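PDB 3TTG: putative aminomethyltransferase from Leptospirillum rubarum, which probably binds folate and may transfer one-carbon units, in the manner of the aminomethyltransferase (T-protein) of the glycine cleavage system. Local coordinates for residues 78-82 with 112-116; 169-174 with 186-191; 292-298 with 308-313. All blocks are in the same frame, centred on the assembly; numbering follows the deposited sequence.

Contact 1 (78-82 with 112-116); sequences SFFLN and FVNHL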
# COMPACT_ATOMS: atom_id res chain seq x y z
N SER A 78 -0.97 0.35 -9.55
CA SER A 78 -1.84 -0.54 -10.33
C SER A 78 -2.18 -1.79 -9.58
O SER A 78 -1.39 -2.27 -8.77
CB SER A 78 -1.15 -0.97 -11.62
OG SER A 78 -2.06 -1.62 -12.52
N PHE A 79 -3.31 -2.38 -9.96
CA PHE A 79 -3.66 -3.73 -9.63
C PHE A 79 -3.39 -4.64 -10.82
O PHE A 79 -3.32 -4.20 -11.97
CB PHE A 79 -5.14 -3.85 -9.23
CG PHE A 79 -5.44 -3.20 -7.93
CD1 PHE A 79 -5.01 -3.75 -6.74
CD2 PHE A 79 -6.11 -1.98 -7.89
CE1 PHE A 79 -5.24 -3.10 -5.54
CE2 PHE A 79 -6.30 -1.32 -6.69
CZ PHE A 79 -5.93 -1.91 -5.52
N PHE A 80 -3.31 -5.91 -10.52
CA PHE A 80 -3.30 -7.03 -11.47
C PHE A 80 -4.44 -7.89 -11.04
O PHE A 80 -4.45 -8.43 -9.92
CB PHE A 80 -1.96 -7.76 -11.50
CG PHE A 80 -0.85 -6.88 -12.02
CD1 PHE A 80 -0.43 -6.97 -13.34
CD2 PHE A 80 -0.32 -5.86 -11.24
CE1 PHE A 80 0.54 -6.13 -13.83
CE2 PHE A 80 0.64 -5.01 -11.74
CZ PHE A 80 1.05 -5.14 -13.02
N LEU A 81 -5.46 -7.91 -11.86
CA LEU A 81 -6.68 -8.64 -11.50
C LEU A 81 -6.83 -9.94 -12.21
O LEU A 81 -6.19 -10.15 -13.21
CB LEU A 81 -7.90 -7.77 -11.83
CG LEU A 81 -7.84 -6.30 -11.34
CD1 LEU A 81 -9.01 -5.50 -11.84
CD2 LEU A 81 -7.80 -6.19 -9.86
N ASN A 82 -7.70 -10.81 -11.67
CA ASN A 82 -8.10 -12.02 -12.35
C ASN A 82 -9.26 -11.64 -13.29
O ASN A 82 -9.76 -10.52 -13.19
CB ASN A 82 -8.44 -13.11 -11.32
CG ASN A 82 -9.72 -12.95 -10.55
OD1 ASN A 82 -10.59 -12.13 -10.86
ND2 ASN A 82 -9.86 -13.77 -9.57
N PHE A 112 4.36 -13.43 -8.79
CA PHE A 112 4.15 -12.26 -9.64
C PHE A 112 4.77 -12.45 -11.02
O PHE A 112 4.12 -12.15 -11.99
CB PHE A 112 4.67 -10.97 -9.01
CG PHE A 112 4.34 -9.75 -9.84
CD1 PHE A 112 3.06 -9.23 -9.86
CD2 PHE A 112 5.34 -9.08 -10.56
CE1 PHE A 112 2.76 -8.09 -10.61
CE2 PHE A 112 5.04 -7.95 -11.32
CZ PHE A 112 3.76 -7.43 -11.31
N VAL A 113 6.00 -12.94 -11.11
CA VAL A 113 6.66 -13.19 -12.39
C VAL A 113 5.89 -14.26 -13.17
O VAL A 113 5.65 -14.07 -14.37
CB VAL A 113 8.14 -13.52 -12.16
CG1 VAL A 113 8.79 -14.12 -13.41
CG2 VAL A 113 8.89 -12.25 -11.76
N ASN A 114 5.42 -15.32 -12.49
CA ASN A 114 4.60 -16.36 -13.13
C ASN A 114 3.30 -15.79 -13.69
O ASN A 114 2.81 -16.24 -14.73
CB ASN A 114 4.29 -17.52 -12.14
CG ASN A 114 5.50 -18.40 -11.82
OD1 ASN A 114 6.49 -18.44 -12.56
ND2 ASN A 114 5.45 -19.14 -10.73
N HIS A 115 2.69 -14.89 -12.99
CA HIS A 115 1.47 -14.19 -13.46
C HIS A 115 1.74 -13.39 -14.72
O HIS A 115 1.06 -13.59 -15.71
CB HIS A 115 0.89 -13.29 -12.41
CG HIS A 115 -0.37 -12.58 -12.84
ND1 HIS A 115 -1.58 -13.23 -12.90
CD2 HIS A 115 -0.55 -11.29 -13.24
CE1 HIS A 115 -2.45 -12.34 -13.36
NE2 HIS A 115 -1.88 -11.17 -13.59
N LEU A 116 2.82 -12.63 -14.75
CA LEU A 116 3.17 -11.94 -16.01
C LEU A 116 3.43 -12.92 -17.16
O LEU A 116 3.00 -12.68 -18.29
CB LEU A 116 4.42 -11.09 -15.80
CG LEU A 116 4.35 -9.93 -14.78
CD1 LEU A 116 5.64 -9.12 -14.82
CD2 LEU A 116 3.26 -9.01 -15.05
O HOH W 1 -3.74 -9.30 -14.35

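Contact 2 (169-174 with 186-191); sequences GYVLIH and LQADLF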
# COMPACT_ATOMS: atom_id res chain seq x y z
N GLY A 169 20.35 2.35 -8.32
CA GLY A 169 19.23 2.28 -7.38
C GLY A 169 18.14 3.27 -7.72
O GLY A 169 18.24 4.02 -8.69
N TYR A 170 17.06 3.24 -6.97
CA TYR A 170 15.85 3.98 -7.35
C TYR A 170 15.14 4.57 -6.16
O TYR A 170 15.19 4.02 -5.06
CB TYR A 170 14.84 3.03 -8.08
CG TYR A 170 15.38 2.32 -9.29
CD1 TYR A 170 15.32 2.91 -10.55
CD2 TYR A 170 16.07 1.12 -9.17
CE1 TYR A 170 15.88 2.30 -11.67
CE2 TYR A 170 16.66 0.51 -10.28
CZ TYR A 170 16.58 1.12 -11.53
OH TYR A 170 17.16 0.54 -12.64
N VAL A 171 14.36 5.62 -6.41
CA VAL A 171 13.51 6.16 -5.36
C VAL A 171 12.11 6.23 -5.89
O VAL A 171 11.87 6.79 -6.96
CB VAL A 171 13.95 7.53 -4.80
CG1 VAL A 171 13.08 7.94 -3.61
CG2 VAL A 171 15.40 7.50 -4.38
N LEU A 172 11.18 5.70 -5.13
CA LEU A 172 9.75 5.77 -5.37
C LEU A 172 9.16 6.74 -4.36
O LEU A 172 9.24 6.46 -3.14
CB LEU A 172 9.05 4.41 -5.18
CG LEU A 172 9.29 3.25 -6.18
CD1 LEU A 172 10.77 2.93 -6.32
CD2 LEU A 172 8.57 2.00 -5.73
N ILE A 173 8.51 7.81 -4.82
CA ILE A 173 7.77 8.68 -3.92
C ILE A 173 6.33 8.43 -4.24
O ILE A 173 5.91 8.70 -5.36
CB ILE A 173 8.10 10.17 -3.95
CG1 ILE A 173 9.60 10.47 -3.91
CG2 ILE A 173 7.36 10.89 -2.83
CD1 ILE A 173 10.29 10.01 -2.81
N HIS A 174 5.60 7.89 -3.30
CA HIS A 174 4.20 7.55 -3.55
C HIS A 174 3.36 8.80 -3.83
O HIS A 174 3.64 9.89 -3.31
CB HIS A 174 3.58 6.84 -2.32
CG HIS A 174 4.11 5.49 -1.95
ND1 HIS A 174 3.36 4.62 -1.19
CD2 HIS A 174 5.33 4.94 -2.16
CE1 HIS A 174 4.15 3.57 -0.95
NE2 HIS A 174 5.33 3.72 -1.53
N LEU A 186 3.48 11.84 3.16
CA LEU A 186 4.59 11.39 2.34
C LEU A 186 5.08 9.98 2.69
O LEU A 186 5.22 9.60 3.86
CB LEU A 186 5.77 12.37 2.44
CG LEU A 186 5.52 13.69 1.75
CD1 LEU A 186 6.41 14.79 2.36
CD2 LEU A 186 5.74 13.57 0.24
N GLN A 187 5.41 9.24 1.64
CA GLN A 187 6.03 7.88 1.72
C GLN A 187 7.04 7.72 0.63
O GLN A 187 6.70 7.95 -0.53
CB GLN A 187 5.03 6.76 1.60
CG GLN A 187 3.96 6.72 2.63
CD GLN A 187 2.97 5.64 2.33
OE1 GLN A 187 1.96 5.85 1.62
NE2 GLN A 187 3.22 4.46 2.86
N ALA A 188 8.28 7.42 0.97
CA ALA A 188 9.29 7.17 -0.03
C ALA A 188 9.96 5.83 0.21
O ALA A 188 10.23 5.46 1.36
CB ALA A 188 10.33 8.26 -0.01
N ASP A 189 10.18 5.08 -0.87
CA ASP A 189 10.86 3.79 -0.84
C ASP A 189 12.15 3.90 -1.61
O ASP A 189 12.15 4.15 -2.82
CB ASP A 189 10.03 2.70 -1.42
CG ASP A 189 8.62 2.62 -0.83
OD1 ASP A 189 8.46 2.87 0.40
OD2 ASP A 189 7.69 2.38 -1.60
N LEU A 190 13.22 3.64 -0.93
CA LEU A 190 14.54 3.73 -1.52
C LEU A 190 15.07 2.33 -1.79
O LEU A 190 15.19 1.56 -0.85
CB LEU A 190 15.50 4.45 -0.55
CG LEU A 190 15.31 5.93 -0.25
CD1 LEU A 190 13.97 6.21 0.41
CD2 LEU A 190 16.40 6.42 0.70
N PHE A 191 15.42 2.01 -3.04
CA PHE A 191 16.04 0.71 -3.41
C PHE A 191 17.48 0.97 -3.67
O PHE A 191 17.83 1.53 -4.71
CB PHE A 191 15.32 0.14 -4.63
CG PHE A 191 13.94 -0.34 -4.26
CD1 PHE A 191 13.71 -1.67 -3.95
CD2 PHE A 191 12.87 0.52 -4.27
CE1 PHE A 191 12.42 -2.11 -3.62
CE2 PHE A 191 11.61 0.09 -3.87
CZ PHE A 191 11.39 -1.23 -3.61
O HOH W 2 4.14 10.28 -0.71
O HOH W 3 0.64 4.40 -0.43

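Contact 3 (292-298 with 308-313); sequences MEFPVTL and GILTRT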
# COMPACT_ATOMS: atom_id res chain seq x y z
N MSE A 292 -6.31 -12.96 18.03
CA MSE A 292 -7.28 -13.16 16.94
C MSE A 292 -6.70 -13.75 15.67
O MSE A 292 -5.55 -13.47 15.30
CB MSE A 292 -7.97 -11.83 16.56
CG MSE A 292 -9.09 -11.41 17.50
SE MSE A 292 -9.69 -9.60 17.05
CE MSE A 292 -8.47 -8.54 18.26
N GLU A 293 -7.53 -14.57 14.98
CA GLU A 293 -7.20 -15.14 13.69
C GLU A 293 -7.97 -14.34 12.61
O GLU A 293 -9.20 -14.39 12.51
CB GLU A 293 -7.50 -16.63 13.63
CG GLU A 293 -6.28 -17.47 13.99
CD GLU A 293 -6.57 -18.77 14.71
OE1 GLU A 293 -7.28 -19.63 14.14
OE2 GLU A 293 -6.07 -18.94 15.85
N PHE A 294 -7.23 -13.59 11.84
CA PHE A 294 -7.81 -12.74 10.82
C PHE A 294 -8.04 -13.49 9.50
O PHE A 294 -7.25 -14.37 9.16
CB PHE A 294 -6.91 -11.56 10.60
CG PHE A 294 -6.84 -10.64 11.79
CD1 PHE A 294 -7.80 -9.67 11.98
CD2 PHE A 294 -5.89 -10.83 12.77
CE1 PHE A 294 -7.79 -8.87 13.11
CE2 PHE A 294 -5.87 -10.02 13.90
CZ PHE A 294 -6.82 -9.03 14.05
N PRO A 295 -9.04 -13.13 8.67
CA PRO A 295 -10.03 -12.06 8.87
C PRO A 295 -11.03 -12.49 9.92
O PRO A 295 -11.25 -13.68 10.06
CB PRO A 295 -10.65 -11.89 7.48
CG PRO A 295 -10.49 -13.24 6.82
CD PRO A 295 -9.22 -13.81 7.37
N VAL A 296 -11.56 -11.54 10.71
CA VAL A 296 -12.56 -11.84 11.73
C VAL A 296 -13.88 -11.30 11.28
O VAL A 296 -13.98 -10.11 10.91
CB VAL A 296 -12.24 -11.26 13.14
CG1 VAL A 296 -13.06 -12.01 14.21
CG2 VAL A 296 -10.78 -11.39 13.44
N THR A 297 -14.91 -12.12 11.42
CA THR A 297 -16.28 -11.70 11.11
C THR A 297 -16.82 -10.71 12.13
O THR A 297 -16.58 -10.88 13.32
CB THR A 297 -17.19 -12.92 11.06
OG1 THR A 297 -16.63 -13.68 10.03
CG2 THR A 297 -18.65 -12.59 10.74
N LEU A 298 -17.51 -9.69 11.65
CA LEU A 298 -18.17 -8.70 12.48
C LEU A 298 -19.65 -8.94 12.39
O LEU A 298 -20.14 -9.27 11.31
CB LEU A 298 -17.80 -7.25 12.07
CG LEU A 298 -16.32 -6.89 12.15
CD1 LEU A 298 -16.06 -5.57 11.54
CD2 LEU A 298 -15.86 -6.91 13.58
N GLY A 308 -19.76 -7.31 8.42
CA GLY A 308 -18.48 -7.02 7.81
C GLY A 308 -17.39 -7.95 8.26
O GLY A 308 -17.64 -9.00 8.87
N ILE A 309 -16.15 -7.48 8.07
CA ILE A 309 -14.96 -8.21 8.42
C ILE A 309 -13.89 -7.24 8.83
O ILE A 309 -13.68 -6.19 8.21
CB ILE A 309 -14.44 -9.13 7.28
CG1 ILE A 309 -14.43 -8.39 5.98
CG2 ILE A 309 -15.28 -10.43 7.15
CD1 ILE A 309 -14.11 -9.24 4.81
N LEU A 310 -13.13 -7.66 9.81
CA LEU A 310 -11.96 -6.96 10.31
C LEU A 310 -10.76 -7.71 9.75
O LEU A 310 -10.60 -8.91 10.01
CB LEU A 310 -12.00 -6.97 11.81
CG LEU A 310 -10.96 -6.18 12.55
CD1 LEU A 310 -11.16 -4.66 12.33
CD2 LEU A 310 -11.01 -6.55 14.08
N THR A 311 -9.85 -6.99 9.07
CA THR A 311 -8.75 -7.64 8.34
C THR A 311 -7.43 -7.47 9.02
O THR A 311 -6.53 -8.32 8.82
CB THR A 311 -8.74 -7.19 6.87
OG1 THR A 311 -8.71 -5.78 6.74
CG2 THR A 311 -9.93 -7.71 6.08
N ARG A 312 -7.25 -6.42 9.82
CA ARG A 312 -6.03 -6.23 10.58
C ARG A 312 -6.26 -5.23 11.66
O ARG A 312 -7.18 -4.36 11.57
CB ARG A 312 -4.79 -5.81 9.72
CG ARG A 312 -4.65 -4.33 9.33
CD ARG A 312 -3.33 -4.08 8.65
NE ARG A 312 -2.96 -2.66 8.61
CZ ARG A 312 -2.99 -1.86 7.55
NH1 ARG A 312 -3.36 -2.32 6.37
NH2 ARG A 312 -2.56 -0.63 7.64
N THR A 313 -5.42 -5.33 12.68
CA THR A 313 -5.46 -4.36 13.77
C THR A 313 -4.05 -3.96 14.17
O THR A 313 -3.09 -4.70 13.97
CB THR A 313 -6.24 -4.89 15.05
OG1 THR A 313 -5.59 -6.04 15.57
CG2 THR A 313 -7.68 -5.23 14.79

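Contact 1 (78-82 with 112-116)
F80, on an edge strand, 75-81, of a five-stranded antiparallel sheet, meets F112, H115 and L116 on one side of helix 109-118. This is helix-on-sheet packing inside the folate-binding domain, with the strand and helix segments at 69° and their axes 11.1 Å apart at closest approach.

The aromatic part is a T-shaped pair. F112 brings the CE1 and CZ edge of its ring over the centre of one face of F80; the ring planes stand at 88° and the centroids are 5.1 Å apart. A chi1 of -175° points F112 CG away from the backbone N and swings the ring off the helix toward the strand, and F80 CD2 then lies 3.9 Å from F112 CE1, close to the plane of the F112 ring. F89, on the neighbouring strand 87-96, also packs edge-to-face with F112.

The aliphatic part is smaller. L116, one turn further along the helix, sets CG over a face of the F112 ring near its rim and sends its CD2 methyl to the F80 ring, 4.1 Å from CE1. The same leucine therefore touches both members of the aromatic pair, and its side chain also rests on L102 of strand 99-103.

The polar part runs through water. H115 lies beside the root of the F80 side chain, with NE2 4.0 Å from F80 CB, and its ring also meets edge-to-face that of Y119, just past the end of the helix. Where strand 75-81 ends, one water joins the two segments: it donates to the carbonyl oxygen of L81 at 2.8 Å and, in the plane of the imidazole, sits 2.7 Å from H115 NE2.

Contact 2 (169-174 with 186-191)
H174 and D189 meet at about a right angle, the imidazole plane turned 77° from the carboxylate, at one end of an antiparallel strand pair in the mixed sheet of the folate-binding domain. H174 NE2 donates to D189 OD2 at 2.7 Å; the oxygen lies in the ring plane, while the donor reaches its syn side 33° out of the carboxylate plane. R139 adds a weak, long ion pair at D189 OD1. Q187 comes over one ring face instead, its CB 3.9 Å from the H174 centroid in a CH-pi contact. From there its chain, extended beyond CG (chi2 175°), carries the amide past the ring, so that a water can bridge: it donates to Q187 OE1 and lies 2.8 Å from H174 ND1, again in the ring plane.

On the same sheet face, L172 puts CD1 3.8 Å from F191 CD2, an oblique approach to the ring. On the reverse face I173 CD1 presses on A188 CB at 3.3 Å, tighter than usual van der Waals contact. Between these layers the Y170-F191 and L172-D189 pairs are hydrogen-bonded both ways, and H174 N adds a bond to Q187 O. G169, just before the strand, has backbone angles that call for glycine.

Without the imidazole, as with an alanine here, D189 OD2 would probably lose its donor and Q187 CB the ring face it covers. Backbone, carboxylate and water together hold the histidine by its main-chain N and both ring nitrogens. NE2 carries the proton of the bond to D189 while ND1 faces the water, and the carboxylate is likely to polarise the ring.

Contact 3 (292-298 with 308-313)
With CG anti to its carbonyl carbon (chi1 -67°), F294 turns its ring across the backbone of L310-T313, while L310, its CG anti to the backbone N (chi1 -174°), sends CD2 to within 4.1 Å of F294 CE1. The two meet at the start of the hairpin of strands 296-299 and 306-316, with F294 in the loop that leads into it. The hairpin belongs to the C-terminal barrel domain, where 296-299 is an edge strand of an antiparallel sheet.

The F294 ring lies with R312 CA over one face, and its edge points CD1 at the carbonyl oxygen of L310, 3.5 Å away in the ring plane. At the far end of the ring, T313 crosses it at about a right angle and meets CZ with both OG1 and CG2. A cis peptide bond joins F294 to P295, where the chain turns into the strand; from there P295 CA makes a CA-H...O contact with L310 O.

The strands then pair regularly. V296 and L310 exchange two backbone hydrogen bonds, the one from L310 N to V296 O being 2.8 Å long and nearly straight. Further on, L298 folds its side chain back over the partner strand, CD2 lying 4.2 Å from L310 CB, and both leucines also touch F282 of strand 277-284.

T311 and R312 both face L325 of the next strand, a classic beta bulge. Their side chains head away from 292-298: R312 forms a salt bridge with E236, and T311 OG1 is hydrogen-bonded to the same glutamate, fastening this strand to the region after helix 218-227. The bond at the L298-G308 pair is less regular, since L298 N reaches G308 O at 2.9 Å from above the carbonyl plane, 47° out of it.

How the contacts relate
The three contacts follow one another along the chain, each closing before the next opens. Contacts 1 and 2 both belong to the folate-binding domain but to different sheets, with centres 21 Å apart and nearest atoms about 10 Å apart; F103, from the sheet of contact 1, reaches across to the F191 ring of contact 2. Contact 3 lies in the C-terminal barrel domain, its centre 26 Å from that of contact 1 and 30 Å from that of contact 2, on the opposite side of the chain's centre from the latter. I230, on the folate-binding side, touches both contacts 2 and 3: Q187 packs on it and R312 bonds its carbonyl, so it is one point where the two domains meet.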